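Local coordinates for protein ADP-dependent (S)-NAD(P)H-hydrate dehydratase (Enterococcus faecalis, PDB 2R3B) that probably catalyses the ADP-dependent dehydration of the S-form of NAD(P)HX, repairing hydrated, damaged NADH and NADPH, at residues Thr76-Val81 against Met95-Glu100. Residues are numbered along the deposited sequence; the frame is centred on the assembly and turned at random. Where two conformers were deposited one is given.
Sequences TVITDV and MVVGFE
Val77 and Val97 lace two parallel strands together: Val77 N donates to Met95 O (2.7 Å), and Val97 N to Val77 O. Thr79 N follows with a bond to Val97 O (3.0 Å), nearly in line with the carbonyl. Thr76, Ile78, Met95 and Val97 put their side chains on one face of the sheet, Val77 and Val96 on the other. Ile78 lies alongside Val97, CG1 to CB 4.1 Å; its chi1 of -58° sets CG1 beside the backbone N and leaves CG2 anti to it, where it reaches Phe99 CD1 at 3.7 Å. Beyond the paired strands the Phe99 ring lies against the Thr79-Asp80 peptide, with Thr79 C 3.8 Å above the ring centre. A water accepts from Val81 N (3.0 Å) and, weakly, from Phe99 N, joining the two backbones. Thr79 OG1 is hydrogen-bonded to Gly51 O, and Asp80 OD2 forms a salt bridge with Arg54 of the same chain, tying 79-81 to the loop after strand 46-50. This is a right-handed beta-alpha-beta crossover of the ribokinase-like fold, linked through helix 84-90, which packs on Val77 and Val96; helix 102-111 covers Ile78 and Val97. Strand 74-78 also pairs with strand 46-50, leaving 95-97 outermost within the chain, where Val96 makes backbone hydrogen bonds to a second subunit.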
loop_
_atom_site.group_PDB
_atom_site.type_symbol
_atom_site.label_atom_id
_atom_site.label_comp_id
_atom_site.label_asym_id
_atom_site.label_seq_id
_atom_site.Cartn_x
_atom_site.Cartn_y
_atom_site.Cartn_z
ATOM N N THR B 76 -18.641 6.576 -3.564
ATOM C CA THR B 76 -17.965 7.652 -4.305
ATOM C C THR B 76 -17.431 8.661 -3.318
ATOM O O THR B 76 -18.132 9.000 -2.339
ATOM C CB THR B 76 -18.922 8.348 -5.289
ATOM O OG1 THR B 76 -19.533 7.361 -6.104
ATOM C CG2 THR B 76 -18.175 9.338 -6.196
ATOM N N VAL B 77 -16.224 9.163 -3.576
ATOM C CA VAL B 77 -15.598 10.122 -2.689
ATOM C C VAL B 77 -15.388 11.429 -3.432
ATOM O O VAL B 77 -14.715 11.458 -4.464
ATOM C CB VAL B 77 -14.275 9.601 -2.105
ATOM C CG1 VAL B 77 -13.732 10.544 -0.997
ATOM C CG2 VAL B 77 -14.464 8.166 -1.507
ATOM N N ILE B 78 -15.950 12.507 -2.888
ATOM C CA ILE B 78 -15.641 13.875 -3.344
ATOM C C ILE B 78 -14.601 14.454 -2.391
ATOM O O ILE B 78 -14.872 14.654 -1.209
ATOM C CB ILE B 78 -16.888 14.791 -3.348
ATOM C CG1 ILE B 78 -17.997 14.234 -4.243
ATOM C CG2 ILE B 78 -16.504 16.261 -3.726
ATOM C CD1 ILE B 78 -19.356 14.941 -3.993
ATOM N N THR B 79 -13.398 14.630 -2.892
ATOM C CA THR B 79 -12.250 14.990 -2.089
ATOM C C THR B 79 -11.255 15.700 -2.970
ATOM O O THR B 79 -11.341 15.634 -4.177
ATOM C CB THR B 79 -11.593 13.754 -1.435
ATOM O OG1 THR B 79 -10.565 14.203 -0.548
ATOM C CG2 THR B 79 -10.952 12.805 -2.458
ATOM N N ASP B 80 -10.319 16.430 -2.388
ATOM C CA ASP B 80 -9.317 17.086 -3.243
ATOM C C ASP B 80 -8.610 16.064 -4.126
ATOM O O ASP B 80 -8.230 14.970 -3.695
ATOM C CB ASP B 80 -8.306 17.857 -2.413
ATOM C CG ASP B 80 -7.563 18.887 -3.214
ATOM O OD1 ASP B 80 -6.633 18.514 -3.965
ATOM O OD2 ASP B 80 -7.894 20.093 -3.063
ATOM N N VAL B 81 -8.419 16.436 -5.385
ATOM C CA VAL B 81 -7.736 15.565 -6.351
ATOM C C VAL B 81 -6.362 15.082 -5.868
ATOM O O VAL B 81 -5.911 13.974 -6.209
ATOM C CB VAL B 81 -7.643 16.253 -7.728
ATOM C CG1 VAL B 81 -6.762 17.504 -7.617
ATOM C CG2 VAL B 81 -7.176 15.241 -8.745
HETATM N N MSE B 95 -15.017 5.184 -6.038
HETATM C CA MSE B 95 -14.938 6.101 -7.176
HETATM C C MSE B 95 -14.574 7.512 -6.641
HETATM O O MSE B 95 -14.797 7.813 -5.440
HETATM C CB MSE B 95 -16.244 6.006 -7.966
HETATM C CG MSE B 95 -16.528 4.517 -8.450
HETATM SE SE MSE B 95 -18.286 4.495 -9.141
HETATM C CE MSE B 95 -19.202 4.179 -7.407
ATOM N N VAL B 96 -13.949 8.347 -7.473
ATOM C CA VAL B 96 -13.385 9.621 -6.987
ATOM C C VAL B 96 -13.795 10.802 -7.855
ATOM O O VAL B 96 -13.740 10.748 -9.089
ATOM C CB VAL B 96 -11.860 9.599 -6.825
ATOM C CG1 VAL B 96 -11.431 8.632 -5.700
ATOM C CG2 VAL B 96 -11.134 9.263 -8.145
ATOM N N VAL B 97 -14.158 11.886 -7.183
ATOM C CA VAL B 97 -14.549 13.126 -7.831
ATOM C C VAL B 97 -13.826 14.247 -7.096
ATOM O O VAL B 97 -13.772 14.251 -5.862
ATOM C CB VAL B 97 -16.071 13.317 -7.776
ATOM C CG1 VAL B 97 -16.506 14.691 -8.395
ATOM C CG2 VAL B 97 -16.777 12.106 -8.495
ATOM N N GLY B 98 -13.210 15.148 -7.838
ATOM C CA GLY B 98 -12.545 16.318 -7.222
ATOM C C GLY B 98 -13.500 17.448 -6.864
ATOM O O GLY B 98 -14.598 17.591 -7.405
ATOM N N PHE B 99 -13.091 18.263 -5.925
ATOM C CA PHE B 99 -13.888 19.417 -5.513
ATOM C C PHE B 99 -14.166 20.399 -6.639
ATOM O O PHE B 99 -15.177 21.132 -6.589
ATOM C CB PHE B 99 -13.161 20.185 -4.428
ATOM C CG PHE B 99 -13.128 19.506 -3.086
ATOM C CD1 PHE B 99 -14.248 18.909 -2.545
ATOM C CD2 PHE B 99 -11.990 19.567 -2.324
ATOM C CE1 PHE B 99 -14.199 18.315 -1.286
ATOM C CE2 PHE B 99 -11.955 18.992 -1.064
ATOM C CZ PHE B 99 -13.058 18.360 -0.571
ATOM N N GLU B 100 -13.268 20.473 -7.620
ATOM C CA GLU B 100 -13.365 21.386 -8.761
ATOM C C GLU B 100 -14.363 20.913 -9.816
ATOM O O GLU B 100 -14.737 21.657 -10.724
ATOM C CB GLU B 100 -11.964 21.547 -9.399
ATOM C CG GLU B 100 -11.526 20.397 -10.400
ATOM C CD GLU B 100 -10.823 19.129 -9.777
ATOM O OE1 GLU B 100 -10.883 18.905 -8.631
ATOM O OE2 GLU B 100 -10.241 18.350 -10.509
HETATM O O HOH W 1 -9.985 18.834 -6.378
#